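Nuclear inclusion protein A (Tobacco vein mottling virus, PDB 3MMG) probably acts as a 3C-type cysteine protease, cleaving peptide bonds at specific sequences in the viral polyprotein. Local coordinates at residues V77-I82 / V180-F186; L98-P103 / D160-L164; K134-F139 / I208-F213. The protein carries 3 engineered substitutions. One frame throughout, in Å; residues are numbered along the deposited sequence.

Interaction 1: residues V77-I82 / V180-F186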
loop_
_atom_site.group_PDB
_atom_site.type_symbol
_atom_site.label_atom_id
_atom_site.label_comp_id
_atom_site.label_asym_id
_atom_site.label_seq_id
_atom_site.Cartn_x
_atom_site.Cartn_y
_atom_site.Cartn_z
ATOM N N VAL A 77 5.090 -7.027 7.713
ATOM C CA VAL A 77 5.431 -8.171 6.868
ATOM C C VAL A 77 6.955 -8.079 6.796
ATOM O O VAL A 77 7.482 -7.300 6.032
ATOM C CB VAL A 77 4.836 -8.036 5.435
ATOM C CG1 VAL A 77 5.184 -9.278 4.603
ATOM C CG2 VAL A 77 3.299 -7.824 5.468
ATOM N N GLU A 78 7.665 -8.821 7.650
ATOM C CA GLU A 78 9.094 -8.584 7.804
ATOM C C GLU A 78 9.862 -8.821 6.491
ATOM O O GLU A 78 9.596 -9.790 5.777
ATOM C CB GLU A 78 9.670 -9.437 8.956
ATOM C CG GLU A 78 9.183 -9.016 10.356
ATOM C CD GLU A 78 9.793 -7.701 10.906
ATOM O OE1 GLU A 78 10.400 -6.896 10.155
ATOM O OE2 GLU A 78 9.633 -7.455 12.122
ATOM N N GLY A 79 10.799 -7.925 6.179
ATOM C CA GLY A 79 11.587 -8.050 4.958
ATOM C C GLY A 79 11.041 -7.250 3.773
ATOM O O GLY A 79 11.695 -7.149 2.736
ATOM N N ARG A 80 9.854 -6.658 3.917
ATOM C CA ARG A 80 9.324 -5.834 2.825
ATOM C C ARG A 80 8.564 -4.618 3.329
ATOM O O ARG A 80 8.235 -4.544 4.514
ATOM C CB ARG A 80 8.479 -6.658 1.866
ATOM C CG ARG A 80 7.125 -7.052 2.443
ATOM C CD ARG A 80 6.403 -8.038 1.523
ATOM N NE ARG A 80 7.054 -9.353 1.594
ATOM C CZ ARG A 80 6.815 -10.379 0.779
ATOM N NH1 ARG A 80 5.917 -10.276 -0.209
ATOM N NH2 ARG A 80 7.478 -11.529 0.959
ATOM N N ASP A 81 8.289 -3.679 2.422
ATOM C CA ASP A 81 7.731 -2.371 2.795
ATOM C C ASP A 81 6.209 -2.399 2.941
ATOM O O ASP A 81 5.528 -1.559 2.350
ATOM C CB ASP A 81 8.168 -1.315 1.777
ATOM C CG ASP A 81 7.789 0.100 2.195
ATOM O OD1 ASP A 81 7.673 0.355 3.426
ATOM O OD2 ASP A 81 7.620 0.935 1.290
ATOM N N ILE A 82 5.701 -3.364 3.712
ATOM C CA ILE A 82 4.278 -3.481 4.078
ATOM C C ILE A 82 4.104 -3.666 5.594
ATOM O O ILE A 82 4.860 -4.400 6.247
ATOM C CB ILE A 82 3.575 -4.646 3.335
ATOM C CG1 ILE A 82 3.770 -4.500 1.807
ATOM C CG2 ILE A 82 2.050 -4.681 3.698
ATOM C CD1 ILE A 82 3.147 -5.632 0.963
ATOM N N VAL A 180 5.693 -2.931 -4.034
ATOM C CA VAL A 180 6.075 -4.055 -3.144
ATOM C C VAL A 180 4.938 -5.059 -3.187
ATOM O O VAL A 180 3.787 -4.672 -3.012
ATOM C CB VAL A 180 6.355 -3.627 -1.665
ATOM C CG1 VAL A 180 5.220 -2.705 -1.119
ATOM C CG2 VAL A 180 6.590 -4.858 -0.757
ATOM N N GLU A 181 5.270 -6.333 -3.416
ATOM C CA GLU A 181 4.261 -7.372 -3.578
ATOM C C GLU A 181 3.748 -7.872 -2.247
ATOM O O GLU A 181 4.495 -7.924 -1.273
ATOM C CB GLU A 181 4.844 -8.562 -4.361
ATOM C CG GLU A 181 6.025 -9.222 -3.651
ATOM C CD GLU A 181 6.228 -10.679 -4.018
ATOM O OE1 GLU A 181 6.432 -10.988 -5.197
ATOM O OE2 GLU A 181 6.201 -11.517 -3.101
ATOM N N PHE A 182 2.474 -8.260 -2.223
ATOM C CA PHE A 182 1.944 -9.060 -1.123
ATOM C C PHE A 182 2.534 -10.452 -1.169
ATOM O O PHE A 182 2.821 -10.963 -2.256
ATOM C CB PHE A 182 0.405 -9.096 -1.165
ATOM C CG PHE A 182 -0.178 -7.788 -0.746
ATOM C CD1 PHE A 182 -0.488 -6.819 -1.701
ATOM C CD2 PHE A 182 -0.259 -7.460 0.598
ATOM C CE1 PHE A 182 -0.942 -5.566 -1.325
ATOM C CE2 PHE A 182 -0.715 -6.185 0.996
ATOM C CZ PHE A 182 -1.044 -5.238 0.031
ATOM N N PRO A 183 2.726 -11.064 0.004
ATOM C CA PRO A 183 3.175 -12.444 0.079
ATOM C C PRO A 183 2.020 -13.438 -0.120
ATOM O O PRO A 183 0.845 -13.057 -0.138
ATOM C CB PRO A 183 3.696 -12.540 1.511
ATOM C CG PRO A 183 2.769 -11.650 2.278
ATOM C CD PRO A 183 2.588 -10.463 1.348
ATOM N N GLU A 184 2.376 -14.711 -0.280
ATOM C CA GLU A 184 1.404 -15.794 -0.369
ATOM C C GLU A 184 0.591 -15.851 0.922
ATOM O O GLU A 184 1.135 -15.597 1.997
ATOM C CB GLU A 184 2.143 -17.121 -0.530
ATOM C CG GLU A 184 1.317 -18.260 -1.142
ATOM C CD GLU A 184 2.098 -19.582 -1.224
ATOM O OE1 GLU A 184 3.317 -19.605 -0.917
ATOM O OE2 GLU A 184 1.482 -20.609 -1.586
ATOM N N LYS A 185 -0.697 -16.182 0.794
ATOM C CA LYS A 185 -1.610 -16.397 1.934
ATOM C C LYS A 185 -1.623 -15.196 2.881
ATOM O O LYS A 185 -1.622 -15.344 4.117
ATOM C CB LYS A 185 -1.215 -17.683 2.668
ATOM C CG LYS A 185 -1.430 -18.910 1.805
ATOM C CD LYS A 185 -0.986 -20.181 2.479
ATOM C CE LYS A 185 -1.156 -21.355 1.520
ATOM N NZ LYS A 185 -0.324 -22.526 1.944
ATOM N N PHE A 186 -1.631 -14.002 2.291
ATOM C CA PHE A 186 -1.514 -12.780 3.061
ATOM C C PHE A 186 -2.644 -12.600 4.086
ATOM O O PHE A 186 -2.369 -12.340 5.262
ATOM C CB PHE A 186 -1.452 -11.560 2.122
ATOM C CG PHE A 186 -1.497 -10.246 2.841
ATOM C CD1 PHE A 186 -0.461 -9.870 3.691
ATOM C CD2 PHE A 186 -2.582 -9.374 2.664
ATOM C CE1 PHE A 186 -0.507 -8.641 4.360
ATOM C CE2 PHE A 186 -2.626 -8.154 3.324
ATOM C CZ PHE A 186 -1.595 -7.788 4.170
HETATM O O HOH W 1 7.077 -13.677 -0.756
#

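Interaction 2: residues L98-P103 / D160-L164. With FMT (formic acid), chain E.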
loop_
_atom_site.group_PDB
_atom_site.type_symbol
_atom_site.label_atom_id
_atom_site.label_comp_id
_atom_site.label_asym_id
_atom_site.label_seq_id
_atom_site.Cartn_x
_atom_site.Cartn_y
_atom_site.Cartn_z
ATOM N N LEU A 98 -11.849 -8.119 -0.368
ATOM C CA LEU A 98 -10.745 -7.959 -1.341
ATOM C C LEU A 98 -9.868 -9.212 -1.359
ATOM O O LEU A 98 -9.649 -9.835 -0.321
ATOM C CB LEU A 98 -9.864 -6.762 -1.000
ATOM C CG LEU A 98 -10.438 -5.351 -0.969
ATOM C CD1 LEU A 98 -9.366 -4.429 -0.339
ATOM C CD2 LEU A 98 -10.857 -4.883 -2.334
ATOM N N LYS A 99 -9.361 -9.566 -2.548
ATOM C CA LYS A 99 -8.383 -10.655 -2.689
ATOM C C LYS A 99 -6.982 -10.108 -2.960
ATOM O O LYS A 99 -6.825 -9.171 -3.766
ATOM C CB LYS A 99 -8.772 -11.610 -3.823
ATOM C CG LYS A 99 -10.166 -12.239 -3.661
ATOM C CD LYS A 99 -10.258 -13.160 -2.484
ATOM C CE LYS A 99 -11.654 -13.768 -2.407
ATOM N NZ LYS A 99 -12.308 -13.453 -1.089
ATOM N N PHE A 100 -5.993 -10.723 -2.313
ATOM C CA PHE A 100 -4.568 -10.385 -2.433
ATOM C C PHE A 100 -3.809 -11.619 -2.897
ATOM O O PHE A 100 -4.040 -12.714 -2.393
ATOM C CB PHE A 100 -3.944 -9.935 -1.090
ATOM C CG PHE A 100 -4.632 -8.743 -0.447
ATOM C CD1 PHE A 100 -5.821 -8.909 0.279
ATOM C CD2 PHE A 100 -4.094 -7.463 -0.563
ATOM C CE1 PHE A 100 -6.476 -7.811 0.869
ATOM C CE2 PHE A 100 -4.733 -6.351 0.043
ATOM C CZ PHE A 100 -5.916 -6.530 0.763
ATOM N N ARG A 101 -2.860 -11.440 -3.806
ATOM C CA ARG A 101 -1.956 -12.557 -4.129
ATOM C C ARG A 101 -0.634 -12.035 -4.641
ATOM O O ARG A 101 -0.488 -10.873 -4.918
ATOM C CB ARG A 101 -2.583 -13.498 -5.141
ATOM C CG ARG A 101 -2.788 -12.924 -6.503
ATOM C CD ARG A 101 -3.184 -13.971 -7.549
ATOM N NE ARG A 101 -3.598 -13.284 -8.777
ATOM C CZ ARG A 101 -2.770 -12.837 -9.733
ATOM N NH1 ARG A 101 -1.442 -13.002 -9.649
ATOM N NH2 ARG A 101 -3.275 -12.208 -10.783
ATOM N N GLN A 102 0.334 -12.924 -4.782
ATOM C CA GLN A 102 1.611 -12.520 -5.347
ATOM C C GLN A 102 1.457 -12.342 -6.874
ATOM O O GLN A 102 0.734 -13.110 -7.529
ATOM C CB GLN A 102 2.635 -13.620 -5.129
ATOM C CG GLN A 102 3.092 -13.839 -3.706
ATOM C CD GLN A 102 4.235 -14.843 -3.695
ATOM O OE1 GLN A 102 4.023 -16.028 -3.958
ATOM N NE2 GLN A 102 5.442 -14.369 -3.439
ATOM N N PRO A 103 2.208 -11.411 -7.461
ATOM C CA PRO A 103 2.206 -11.275 -8.919
ATOM C C PRO A 103 2.927 -12.434 -9.580
ATOM O O PRO A 103 3.750 -13.109 -8.942
ATOM C CB PRO A 103 3.024 -10.003 -9.192
ATOM C CG PRO A 103 3.437 -9.444 -7.854
ATOM C CD PRO A 103 3.149 -10.483 -6.802
ATOM N N ASP A 160 -7.301 -10.951 -13.091
ATOM C CA ASP A 160 -8.352 -11.400 -12.170
ATOM C C ASP A 160 -8.775 -10.362 -11.120
ATOM O O ASP A 160 -9.560 -10.682 -10.202
ATOM C CB ASP A 160 -7.898 -12.698 -11.485
ATOM C CG ASP A 160 -6.660 -12.506 -10.604
ATOM O OD1 ASP A 160 -6.150 -11.356 -10.476
ATOM O OD2 ASP A 160 -6.167 -13.529 -10.081
ATOM N N GLY A 161 -8.287 -9.121 -11.253
ATOM C CA GLY A 161 -8.635 -8.058 -10.294
ATOM C C GLY A 161 -8.106 -8.208 -8.869
ATOM O O GLY A 161 -8.495 -7.457 -7.987
ATOM N N ASN A 162 -7.203 -9.157 -8.639
ATOM C CA ASN A 162 -6.568 -9.289 -7.329
ATOM C C ASN A 162 -5.582 -8.143 -7.085
ATOM O O ASN A 162 -4.969 -7.627 -8.024
ATOM C CB ASN A 162 -5.803 -10.600 -7.212
ATOM C CG ASN A 162 -6.713 -11.829 -7.016
ATOM O OD1 ASN A 162 -7.924 -11.856 -7.363
ATOM N ND2 ASN A 162 -6.110 -12.869 -6.461
ATOM N N ILE A 163 -5.436 -7.759 -5.821
ATOM C CA ILE A 163 -4.426 -6.758 -5.462
ATOM C C ILE A 163 -3.088 -7.479 -5.341
ATOM O O ILE A 163 -2.989 -8.457 -4.586
ATOM C CB ILE A 163 -4.788 -6.069 -4.144
ATOM C CG1 ILE A 163 -6.184 -5.395 -4.266
ATOM C CG2 ILE A 163 -3.686 -5.078 -3.720
ATOM C CD1 ILE A 163 -6.682 -4.821 -2.962
ATOM N N LEU A 164 -2.070 -6.993 -6.065
ATOM C CA LEU A 164 -0.772 -7.701 -6.132
ATOM C C LEU A 164 0.295 -7.020 -5.287
ATOM O O LEU A 164 1.314 -7.626 -4.962
ATOM C CB LEU A 164 -0.267 -7.792 -7.562
ATOM C CG LEU A 164 -1.195 -8.437 -8.589
ATOM C CD1 LEU A 164 -0.433 -8.609 -9.906
ATOM C CD2 LEU A 164 -1.816 -9.744 -8.107
HETATM C C FMT E . -9.459 -12.401 1.180
HETATM O O1 FMT E . -10.625 -11.999 1.307
HETATM O O2 FMT E . -9.122 -13.585 1.020
HETATM O O HOH W 2 -9.304 -7.670 -5.066
#

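Interaction 3: residues K134-F139 / I208-F213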
loop_
_atom_site.group_PDB
_atom_site.type_symbol
_atom_site.label_atom_id
_atom_site.label_comp_id
_atom_site.label_asym_id
_atom_site.label_seq_id
_atom_site.Cartn_x
_atom_site.Cartn_y
_atom_site.Cartn_z
ATOM N N LYS A 134 12.291 -7.586 -9.205
ATOM C CA LYS A 134 13.646 -7.244 -8.774
ATOM C C LYS A 134 14.199 -8.383 -7.904
ATOM O O LYS A 134 13.714 -8.656 -6.795
ATOM C CB LYS A 134 13.657 -5.899 -8.057
ATOM C CG LYS A 134 15.051 -5.437 -7.611
ATOM C CD LYS A 134 15.847 -4.908 -8.792
ATOM C CE LYS A 134 17.184 -4.340 -8.327
ATOM N NZ LYS A 134 18.021 -3.916 -9.485
ATOM N N GLU A 135 15.208 -9.069 -8.440
ATOM C CA GLU A 135 15.771 -10.241 -7.779
ATOM C C GLU A 135 16.174 -9.971 -6.324
ATOM O O GLU A 135 16.711 -8.909 -6.003
ATOM C CB GLU A 135 16.949 -10.796 -8.597
ATOM C CG GLU A 135 17.317 -12.222 -8.212
ATOM C CD GLU A 135 18.629 -12.700 -8.847
ATOM O OE1 GLU A 135 19.425 -11.839 -9.332
ATOM O OE2 GLU A 135 18.859 -13.941 -8.825
ATOM N N ASP A 136 15.867 -10.940 -5.465
ATOM C CA ASP A 136 16.225 -10.969 -4.045
ATOM C C ASP A 136 15.499 -9.902 -3.239
ATOM O O ASP A 136 15.935 -9.519 -2.137
ATOM C CB ASP A 136 17.747 -10.889 -3.854
ATOM C CG ASP A 136 18.468 -12.081 -4.480
ATOM O OD1 ASP A 136 17.934 -13.213 -4.413
ATOM O OD2 ASP A 136 19.552 -11.876 -5.051
ATOM N N THR A 137 14.391 -9.415 -3.799
ATOM C CA THR A 137 13.554 -8.462 -3.092
ATOM C C THR A 137 12.079 -8.794 -3.271
ATOM O O THR A 137 11.705 -9.711 -4.018
ATOM C CB THR A 137 13.762 -6.992 -3.579
ATOM O OG1 THR A 137 13.116 -6.809 -4.849
ATOM C CG2 THR A 137 15.251 -6.605 -3.697
ATOM N N SER A 138 11.245 -8.029 -2.567
ATOM C CA SER A 138 9.802 -8.083 -2.773
ATOM C C SER A 138 9.327 -6.977 -3.714
ATOM O O SER A 138 8.119 -6.697 -3.816
ATOM C CB SER A 138 9.083 -8.014 -1.423
ATOM O OG SER A 138 9.262 -9.239 -0.711
ATOM N N PHE A 139 10.263 -6.333 -4.402
ATOM C CA PHE A 139 9.912 -5.232 -5.293
ATOM C C PHE A 139 9.716 -5.703 -6.730
ATOM O O PHE A 139 10.458 -6.557 -7.222
ATOM C CB PHE A 139 10.987 -4.131 -5.307
ATOM C CG PHE A 139 11.124 -3.374 -4.017
ATOM C CD1 PHE A 139 10.105 -2.505 -3.577
ATOM C CD2 PHE A 139 12.273 -3.512 -3.240
ATOM C CE1 PHE A 139 10.241 -1.786 -2.349
ATOM C CE2 PHE A 139 12.413 -2.800 -2.016
ATOM C CZ PHE A 139 11.386 -1.943 -1.578
ATOM N N ILE A 208 14.376 -4.390 5.668
ATOM C CA ILE A 208 13.771 -4.641 4.354
ATOM C C ILE A 208 14.865 -5.210 3.445
ATOM O O ILE A 208 16.021 -4.814 3.564
ATOM C CB ILE A 208 13.134 -3.340 3.799
ATOM C CG1 ILE A 208 11.857 -3.037 4.599
ATOM C CG2 ILE A 208 12.851 -3.438 2.297
ATOM C CD1 ILE A 208 11.412 -1.604 4.541
ATOM N N SER A 209 14.494 -6.148 2.580
ATOM C CA SER A 209 15.430 -6.748 1.606
ATOM C C SER A 209 15.585 -5.822 0.396
ATOM O O SER A 209 14.590 -5.499 -0.272
ATOM C CB SER A 209 14.922 -8.127 1.163
ATOM O OG SER A 209 15.049 -9.112 2.190
ATOM N N TRP A 210 16.830 -5.400 0.109
ATOM C CA TRP A 210 17.094 -4.376 -0.914
ATOM C C TRP A 210 17.761 -4.898 -2.190
ATOM O O TRP A 210 17.802 -4.193 -3.199
ATOM C CB TRP A 210 17.933 -3.213 -0.340
ATOM C CG TRP A 210 17.164 -2.452 0.682
ATOM C CD1 TRP A 210 17.305 -2.528 2.031
ATOM C CD2 TRP A 210 16.091 -1.537 0.433
ATOM N NE1 TRP A 210 16.374 -1.721 2.655
ATOM C CE2 TRP A 210 15.626 -1.087 1.698
ATOM C CE3 TRP A 210 15.481 -1.045 -0.737
ATOM C CZ2 TRP A 210 14.577 -0.170 1.830
ATOM C CZ3 TRP A 210 14.452 -0.126 -0.618
ATOM C CH2 TRP A 210 13.989 0.292 0.665
ATOM N N GLY A 211 18.257 -6.129 -2.151
ATOM C CA GLY A 211 18.976 -6.682 -3.300
ATOM C C GLY A 211 20.063 -5.696 -3.692
ATOM O O GLY A 211 20.841 -5.252 -2.837
ATOM N N SER A 212 20.094 -5.316 -4.967
ATOM C CA SER A 212 21.118 -4.397 -5.455
ATOM C C SER A 212 20.738 -2.921 -5.364
ATOM O O SER A 212 21.489 -2.061 -5.838
ATOM C CB SER A 212 21.541 -4.769 -6.887
ATOM O OG SER A 212 20.545 -4.396 -7.827
ATOM N N PHE A 213 19.589 -2.603 -4.762
ATOM C CA PHE A 213 19.221 -1.195 -4.541
ATOM C C PHE A 213 20.047 -0.567 -3.414
ATOM O O PHE A 213 20.370 -1.237 -2.443
ATOM C CB PHE A 213 17.774 -1.081 -4.065
ATOM C CG PHE A 213 16.742 -1.316 -5.119
ATOM C CD1 PHE A 213 15.576 -2.011 -4.792
ATOM C CD2 PHE A 213 16.903 -0.827 -6.415
ATOM C CE1 PHE A 213 14.587 -2.231 -5.755
ATOM C CE2 PHE A 213 15.927 -1.036 -7.385
ATOM C CZ PHE A 213 14.760 -1.739 -7.051
HETATM O O HOH W 3 18.532 -7.108 -6.832
HETATM O O HOH W 4 18.098 -8.675 -0.709
HETATM O O HOH W 5 11.893 -6.192 -0.311
#

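Interaction 1: residues V77-I82 / V180-F186
V180 packs its two methyl groups against I82 and R80, the tight part of the contact. V180 CG1 lies 3.7 Å from I82 CG1, and V180 CG2 lies 3.7 Å from R80 CB. I82 CD1 sits over one face of the F182 ring in a CH-pi contact, 4.1 Å from the ring centroid. V77 CG2 meets the edge of the F186 ring, 4.0 Å from F186 CE1, and V77 CG1 rests on P183 CG. All of this is apolar and mostly buried. It joins a loop of the N-terminal barrel to a strand end of the C-terminal barrel, in the chymotrypsin-like fold of clan PA. D81 OD2 bonds to S168 OG and H46 ND1; the latter is consistent with the Asp-His pair of the family's catalytic triad. The looser side is polar and holds water. The R80 chain bends at its third torsion (72°), which brings NH1 to E181 O at 2.9 Å in a fairly straight bond (160°). The oxygen lies near the guanidinium plane, but NH1 stands above the carbonyl plane. P183 CB covers one face of the guanidinium. NH1 also makes a salt bridge to E181 OE2 at 3.2 Å, but the hydrogen bond there is weak and bent. W140 and Q102 also bond to the E181 carboxylate. A water accepts from R80 NH2 at 2.8 Å and weakly bonds E181 OE2.

Interaction 2: residues L98-P103 / D160-L164
F100 and I163 form a single parallel beta bridge. Here the connection between the two barrels of the chymotrypsin-like fold runs beside the start of strand 163-171. Two backbone bonds make the bridge: I163 N to K99 O at 2.9 Å, and R101 N to I163 O at 3.1 Å. A water also joins K99 N to G161 O.

Apolar contacts lie on both sides of the bridge. I163 CD1 meets L98 CD1 at 3.8 Å and the F100 ring at CE2. The F100 ring also packs edge-to-face with F182 and F186. P103 CB rests on L164 CD1.

R101 and D160 form a salt bridge. The R101 chain, extended from CG to NE, runs alongside L164 and carries NE and NH2 to D160, which they grip side-on. L164 CD2 sits over the centre of the guanidinium, 3.6 Å from R101 CZ. NE bonds to the syn lone pair of D160 OD2 at 2.9 Å. The two planar groups are turned 62° apart. D107 is a second acidic partner of R101 NH2.

D160 OD1 takes two donors from opposite faces of the carboxylate: R101 NH2 at 3.0 Å, and N162 N at 3.1 Å in an Asx turn.

Interaction 3: residues K134-F139 / I208-F213
K134 lies across one face of the F213 ring. It begins the type II turn K134-T137, in the hairpin that links strands 121-133 and 139-142 of the C-terminal barrel. The partner 208-213 belongs to the C-terminal tail. From CB, which points toward that tail, the chain leaves with CG anti to the backbone N (-178°), and CG comes 3.7 Å from F213 CE1. A bend at the second torsion (76°) lays CD near CZ of the ring. CE sits over the face in a CH-pi contact, 3.9 Å from the F213 ring centroid. NZ at the tip bonds to S212 OG at 3.1 Å.

F139, W210 and F213 form an aromatic cluster. F213 turns its edge to the face of F139, offset, with F213 CE1 3.6 Å from F139 CD2. The W210 ring is near parallel to F139 but slid aside, with little overlap. W210 and F213 also pack on apolar side chains of the bound peptide.

Waters bridge the backbones, one from D136 O to G211 N. T137 CG2 presses on W210 C at 3.4 Å. T137 OG1 donates to K134 O at 2.7 Å and accepts from F139 N at 2.9 Å, in an ST turn.

From the N terminus, residues 77-82 come first, in the N-terminal barrel. Interaction 1 closes their loop much later, at the end of strand 177-181. Residues 98-103 of the inter-barrel connection follow, and interaction 2 closes at 160-164, nested inside interaction 1. The hairpin 134-139 lies within both loops, but its partner 208-213 comes after both, so interaction 3 crosses them. Strands 163-171 and 177-181 are neighbours in one sheet; just past the end of 177-181, F182 N probably bonds to L164 O and links interactions 1 and 2. Interactions 1 and 3 meet through probable bonds from E181 N to S138 O and from S209 N to G79 O. The tail is thus tied to both barrels.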